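Local coordinates for saposin-like protein (Necator americanus, PDB 3S63) that probably binds lipids and interacts with membranes, as a hookworm member of the saposin-like family, at residues Leu14-Arg28 with Ser57-Pro71. Residues are numbered along the deposited sequence; the frame is centred on the assembly and turned at random.
Sequences LRTVFGHFGGNIPSR and SDLIFREMTDGSFKP
The F18 ring lies in an offset stack with the ring of F69, centroids 4.9 Å apart and planes inclined by 24°. F69 CD1 and CB lie over one face of the F18 ring, CB making a CH-pi contact, while G23 CA sits over the rim of the opposite face; the backbone C and O of M64 are at the edge, where SD forms a Met-aromatic contact 5.4 Å from the F18 centroid. The F69 ring is itself sandwiched, M64 CG over one face and P71 N over the other, and L14 CB meets its edge in plane, 3.8 Å from F69 CZ. At the other end, the F61 ring sits between R28 CB on one face and T65 CG2 on the other, and I25 CG2 comes obliquely to F61 CE1 at 3.4 Å. R28 bends at chi3, laying a guanidinium face over D58 CB; its NE donates to S57 OG at 3.3 Å, 18° out of the guanidinium plane, and a weak bond from NH2 goes to the same oxygen.

With CG anti to the backbone N (chi1 -178°), F18 extends from helix 3-20 toward helix 46-65. Beyond CG the M64 chain is extended and brings CE against L14 O, with V17 CG1 a looser neighbour. Beside it, L14 CD2 touches I60 CG2 at 3.9 Å. The contact thus packs the end of helix 3-20 and the turn after it against the end of helix 46-65 and the link to helix 71-77, within the saposin-like fold of four helices tied by disulfides C7-C81, C10-C75 and C39-C49.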
loop_
_atom_site.group_PDB
_atom_site.type_symbol
_atom_site.label_atom_id
_atom_site.label_comp_id
_atom_site.label_asym_id
_atom_site.label_seq_id
_atom_site.Cartn_x
_atom_site.Cartn_y
_atom_site.Cartn_z
ATOM N N LEU A 14 0.531 -2.616 1.829
ATOM C CA LEU A 14 1.073 -2.875 0.500
ATOM C C LEU A 14 1.880 -4.164 0.463
ATOM O O LEU A 14 1.975 -4.829 -0.569
ATOM C CB LEU A 14 1.961 -1.717 0.053
ATOM C CG LEU A 14 1.257 -0.398 -0.207
ATOM C CD1 LEU A 14 2.138 0.461 -1.061
ATOM C CD2 LEU A 14 -0.065 -0.657 -0.896
ATOM N N ARG A 15 2.484 -4.500 1.594
ATOM C CA ARG A 15 3.361 -5.654 1.684
ATOM C C ARG A 15 2.534 -6.916 1.770
ATOM O O ARG A 15 2.858 -7.930 1.160
ATOM C CB ARG A 15 4.229 -5.522 2.926
ATOM C CG ARG A 15 5.128 -6.696 3.189
ATOM C CD ARG A 15 4.884 -7.222 4.589
ATOM N NE ARG A 15 5.775 -6.623 5.576
ATOM C CZ ARG A 15 5.403 -6.296 6.810
ATOM N NH1 ARG A 15 4.146 -6.491 7.202
ATOM N NH2 ARG A 15 6.287 -5.766 7.647
ATOM N N THR A 16 1.459 -6.831 2.546
ATOM C CA THR A 16 0.532 -7.932 2.735
ATOM C C THR A 16 -0.154 -8.304 1.419
ATOM O O THR A 16 -0.246 -9.476 1.079
ATOM C CB THR A 16 -0.504 -7.590 3.825
ATOM O OG1 THR A 16 0.148 -7.538 5.101
ATOM C CG2 THR A 16 -1.579 -8.636 3.896
ATOM N N VAL A 17 -0.615 -7.305 0.673
ATOM C CA VAL A 17 -1.235 -7.543 -0.626
ATOM C C VAL A 17 -0.218 -8.042 -1.661
ATOM O O VAL A 17 -0.548 -8.873 -2.510
ATOM C CB VAL A 17 -1.947 -6.285 -1.166
ATOM C CG1 VAL A 17 -2.322 -6.465 -2.640
ATOM C CG2 VAL A 17 -3.167 -5.934 -0.296
ATOM N N PHE A 18 1.014 -7.549 -1.596
ATOM C CA PHE A 18 2.047 -8.003 -2.526
ATOM C C PHE A 18 2.410 -9.450 -2.231
ATOM O O PHE A 18 2.643 -10.242 -3.141
ATOM C CB PHE A 18 3.289 -7.133 -2.417
ATOM C CG PHE A 18 4.398 -7.506 -3.375
ATOM C CD1 PHE A 18 4.446 -6.965 -4.652
ATOM C CD2 PHE A 18 5.424 -8.358 -2.984
ATOM C CE1 PHE A 18 5.489 -7.278 -5.533
ATOM C CE2 PHE A 18 6.464 -8.680 -3.861
ATOM C CZ PHE A 18 6.490 -8.139 -5.133
ATOM N N GLY A 19 2.459 -9.786 -0.949
ATOM C CA GLY A 19 2.746 -11.143 -0.535
ATOM C C GLY A 19 1.605 -12.047 -0.934
ATOM O O GLY A 19 1.816 -13.196 -1.280
ATOM N N HIS A 20 0.390 -11.515 -0.884
ATOM C CA HIS A 20 -0.791 -12.277 -1.244
ATOM C C HIS A 20 -0.696 -12.883 -2.654
ATOM O O HIS A 20 -1.037 -14.046 -2.848
ATOM C CB HIS A 20 -2.038 -11.406 -1.125
ATOM C CG HIS A 20 -3.282 -12.052 -1.645
ATOM N ND1 HIS A 20 -3.859 -11.692 -2.843
ATOM C CD2 HIS A 20 -4.060 -13.030 -1.134
ATOM C CE1 HIS A 20 -4.945 -12.414 -3.045
ATOM N NE2 HIS A 20 -5.083 -13.242 -2.026
ATOM N N PHE A 21 -0.241 -12.096 -3.625
ATOM C CA PHE A 21 -0.105 -12.556 -5.003
ATOM C C PHE A 21 1.257 -13.174 -5.221
ATOM O O PHE A 21 1.606 -13.559 -6.337
ATOM C CB PHE A 21 -0.214 -11.393 -5.981
ATOM C CG PHE A 21 -1.553 -10.710 -5.987
ATOM C CD1 PHE A 21 -1.750 -9.553 -5.260
ATOM C CD2 PHE A 21 -2.598 -11.205 -6.757
ATOM C CE1 PHE A 21 -2.964 -8.920 -5.286
ATOM C CE2 PHE A 21 -3.794 -10.574 -6.787
ATOM C CZ PHE A 21 -3.986 -9.427 -6.049
ATOM N N GLY A 22 2.046 -13.238 -4.160
ATOM C CA GLY A 22 3.385 -13.767 -4.259
ATOM C C GLY A 22 4.180 -13.069 -5.336
ATOM O O GLY A 22 5.052 -13.678 -5.945
ATOM N N GLY A 23 3.871 -11.798 -5.580
ATOM C CA GLY A 23 4.602 -11.000 -6.551
ATOM C C GLY A 23 4.152 -11.175 -7.990
ATOM O O GLY A 23 4.633 -10.477 -8.891
ATOM N N ASN A 24 3.240 -12.119 -8.214
ATOM C CA ASN A 24 2.618 -12.303 -9.515
ATOM C C ASN A 24 1.276 -11.612 -9.481
ATOM O O ASN A 24 0.286 -12.196 -9.058
ATOM C CB ASN A 24 2.422 -13.790 -9.800
ATOM C CG ASN A 24 1.839 -14.063 -11.192
ATOM O OD1 ASN A 24 1.916 -15.189 -11.694
ATOM N ND2 ASN A 24 1.256 -13.040 -11.814
ATOM N N ILE A 25 1.253 -10.359 -9.918
ATOM C CA ILE A 25 0.047 -9.543 -9.873
ATOM C C ILE A 25 -0.677 -9.577 -11.210
ATOM O O ILE A 25 -0.102 -9.291 -12.249
ATOM C CB ILE A 25 0.364 -8.093 -9.484
ATOM C CG1 ILE A 25 0.438 -7.962 -7.966
ATOM C CG2 ILE A 25 -0.690 -7.163 -10.030
ATOM C CD1 ILE A 25 1.731 -8.389 -7.388
ATOM N N PRO A 26 -1.953 -9.940 -11.186
ATOM C CA PRO A 26 -2.592 -10.315 -12.448
ATOM C C PRO A 26 -3.036 -9.104 -13.257
ATOM O O PRO A 26 -2.831 -9.067 -14.468
ATOM C CB PRO A 26 -3.813 -11.130 -11.997
ATOM C CG PRO A 26 -3.647 -11.355 -10.518
ATOM C CD PRO A 26 -2.802 -10.223 -10.020
ATOM N N SER A 27 -3.649 -8.129 -12.599
ATOM C CA SER A 27 -4.169 -6.958 -13.288
ATOM C C SER A 27 -4.565 -5.895 -12.260
ATOM O O SER A 27 -4.879 -6.224 -11.109
ATOM C CB SER A 27 -5.378 -7.337 -14.147
ATOM O OG SER A 27 -6.535 -7.518 -13.343
ATOM N N ARG A 28 -4.549 -4.626 -12.666
ATOM C CA ARG A 28 -4.922 -3.551 -11.755
ATOM C C ARG A 28 -6.301 -3.788 -11.137
ATOM O O ARG A 28 -6.453 -3.650 -9.928
ATOM C CB ARG A 28 -4.894 -2.218 -12.474
ATOM C CG ARG A 28 -4.158 -1.115 -11.754
ATOM C CD ARG A 28 -4.092 0.085 -12.679
ATOM N NE ARG A 28 -4.676 1.285 -12.081
ATOM C CZ ARG A 28 -5.325 2.222 -12.761
ATOM N NH1 ARG A 28 -5.500 2.114 -14.073
ATOM N NH2 ARG A 28 -5.804 3.272 -12.125
ATOM N N SER A 57 -3.733 3.638 -7.327
ATOM C CA SER A 57 -3.616 2.214 -7.664
ATOM C C SER A 57 -2.694 1.984 -8.858
ATOM O O SER A 57 -2.074 0.938 -8.958
ATOM C CB SER A 57 -4.987 1.540 -7.870
ATOM O OG SER A 57 -5.667 1.972 -9.043
ATOM N N ASP A 58 -2.608 2.965 -9.753
ATOM C CA ASP A 58 -1.727 2.867 -10.912
ATOM C C ASP A 58 -0.267 2.912 -10.498
ATOM O O ASP A 58 0.544 2.139 -10.988
ATOM C CB ASP A 58 -2.045 3.947 -11.957
ATOM C CG ASP A 58 -2.000 5.381 -11.389
ATOM O OD1 ASP A 58 -1.788 5.577 -10.172
ATOM O OD2 ASP A 58 -2.191 6.327 -12.182
ATOM N N LEU A 59 0.067 3.806 -9.579
ATOM C CA LEU A 59 1.426 3.877 -9.072
ATOM C C LEU A 59 1.766 2.614 -8.286
ATOM O O LEU A 59 2.838 2.046 -8.463
ATOM C CB LEU A 59 1.608 5.105 -8.195
ATOM C CG LEU A 59 2.941 5.186 -7.451
ATOM C CD1 LEU A 59 3.993 5.916 -8.287
ATOM C CD2 LEU A 59 2.741 5.867 -6.096
ATOM N N ILE A 60 0.857 2.161 -7.426
ATOM C CA ILE A 60 1.082 0.919 -6.684
ATOM C C ILE A 60 1.197 -0.304 -7.597
ATOM O O ILE A 60 2.005 -1.181 -7.352
ATOM C CB ILE A 60 -0.013 0.679 -5.641
ATOM C CG1 ILE A 60 -0.115 1.891 -4.732
ATOM C CG2 ILE A 60 0.283 -0.567 -4.826
ATOM C CD1 ILE A 60 -1.420 1.953 -3.964
ATOM N N PHE A 61 0.395 -0.356 -8.653
ATOM C CA PHE A 61 0.435 -1.467 -9.586
ATOM C C PHE A 61 1.774 -1.494 -10.277
ATOM O O PHE A 61 2.449 -2.518 -10.293
ATOM C CB PHE A 61 -0.680 -1.343 -10.614
ATOM C CG PHE A 61 -0.674 -2.423 -11.667
ATOM C CD1 PHE A 61 -1.143 -3.704 -11.378
ATOM C CD2 PHE A 61 -0.247 -2.148 -12.960
ATOM C CE1 PHE A 61 -1.160 -4.707 -12.365
ATOM C CE2 PHE A 61 -0.267 -3.137 -13.953
ATOM C CZ PHE A 61 -0.721 -4.420 -13.652
ATOM N N ARG A 62 2.166 -0.357 -10.839
ATOM C CA ARG A 62 3.445 -0.247 -11.535
ATOM C C ARG A 62 4.616 -0.660 -10.660
ATOM O O ARG A 62 5.450 -1.445 -11.087
ATOM C CB ARG A 62 3.666 1.175 -12.018
ATOM C CG ARG A 62 4.946 1.372 -12.780
ATOM C CD ARG A 62 5.142 2.840 -13.072
ATOM N NE ARG A 62 5.591 3.563 -11.884
ATOM C CZ ARG A 62 5.628 4.886 -11.771
ATOM N NH1 ARG A 62 5.230 5.674 -12.762
ATOM N NH2 ARG A 62 6.060 5.421 -10.654
ATOM N N GLU A 63 4.677 -0.140 -9.439
ATOM C CA GLU A 63 5.814 -0.407 -8.560
ATOM C C GLU A 63 5.869 -1.856 -8.100
ATOM O O GLU A 63 6.942 -2.418 -7.891
ATOM C CB GLU A 63 5.784 0.506 -7.336
ATOM C CG GLU A 63 5.918 1.963 -7.662
ATOM C CD GLU A 63 7.247 2.293 -8.281
ATOM O OE1 GLU A 63 8.275 1.915 -7.690
ATOM O OE2 GLU A 63 7.266 2.929 -9.354
ATOM N N MET A 64 4.701 -2.450 -7.925
ATOM C CA MET A 64 4.615 -3.819 -7.467
ATOM C C MET A 64 5.075 -4.791 -8.543
ATOM O O MET A 64 5.741 -5.775 -8.236
ATOM C CB MET A 64 3.186 -4.143 -7.052
ATOM C CG MET A 64 2.906 -3.974 -5.583
ATOM S SD MET A 64 1.260 -4.596 -5.134
ATOM C CE MET A 64 1.089 -3.849 -3.514
ATOM N N THR A 65 4.724 -4.510 -9.796
ATOM C CA THR A 65 4.964 -5.438 -10.903
ATOM C C THR A 65 6.343 -5.286 -11.578
ATOM O O THR A 65 6.719 -6.088 -12.449
ATOM C CB THR A 65 3.854 -5.333 -11.973
ATOM O OG1 THR A 65 3.795 -3.998 -12.480
ATOM C CG2 THR A 65 2.528 -5.690 -11.386
ATOM N N ASP A 66 7.077 -4.251 -11.170
ATOM C CA ASP A 66 8.427 -3.972 -11.655
ATOM C C ASP A 66 9.449 -4.887 -10.984
ATOM O O ASP A 66 10.539 -5.076 -11.496
ATOM C CB ASP A 66 8.800 -2.511 -11.372
ATOM C CG ASP A 66 8.437 -1.571 -12.513
ATOM O OD1 ASP A 66 8.881 -0.406 -12.505
ATOM O OD2 ASP A 66 7.720 -1.990 -13.433
ATOM N N GLY A 67 9.110 -5.444 -9.829
ATOM C CA GLY A 67 10.012 -6.353 -9.148
ATOM C C GLY A 67 10.807 -5.673 -8.052
ATOM O O GLY A 67 11.282 -6.311 -7.107
ATOM N N SER A 68 10.963 -4.367 -8.178
ATOM C CA SER A 68 11.566 -3.588 -7.107
ATOM C C SER A 68 11.005 -4.040 -5.767
ATOM O O SER A 68 11.727 -4.425 -4.850
ATOM C CB SER A 68 11.257 -2.091 -7.308
ATOM O OG SER A 68 9.879 -1.871 -7.617
ATOM N N PHE A 69 9.684 -4.076 -5.732
ATOM C CA PHE A 69 8.906 -3.732 -4.557
ATOM C C PHE A 69 9.584 -3.539 -3.207
ATOM O O PHE A 69 10.023 -4.486 -2.557
ATOM C CB PHE A 69 7.645 -4.566 -4.426
ATOM C CG PHE A 69 6.529 -3.801 -3.831
ATOM C CD1 PHE A 69 5.883 -4.249 -2.701
ATOM C CD2 PHE A 69 6.171 -2.574 -4.372
ATOM C CE1 PHE A 69 4.862 -3.497 -2.140
ATOM C CE2 PHE A 69 5.154 -1.824 -3.817
ATOM C CZ PHE A 69 4.504 -2.284 -2.703
ATOM N N LYS A 70 9.641 -2.270 -2.813
ATOM C CA LYS A 70 9.928 -1.879 -1.454
ATOM C C LYS A 70 8.776 -0.973 -1.030
ATOM O O LYS A 70 8.670 0.159 -1.502
ATOM C CB LYS A 70 11.251 -1.120 -1.388
ATOM C CG LYS A 70 12.408 -1.833 -2.071
ATOM C CD LYS A 70 13.570 -0.877 -2.332
ATOM C CE LYS A 70 14.483 -1.374 -3.459
ATOM N NZ LYS A 70 13.889 -1.169 -4.824
ATOM N N PRO A 71 7.893 -1.480 -0.154
ATOM C CA PRO A 71 6.706 -0.770 0.323
ATOM C C PRO A 71 7.009 0.657 0.796
ATOM O O PRO A 71 6.304 1.589 0.427
ATOM C CB PRO A 71 6.254 -1.627 1.507
ATOM C CG PRO A 71 6.714 -2.967 1.180
ATOM C CD PRO A 71 8.027 -2.793 0.494
#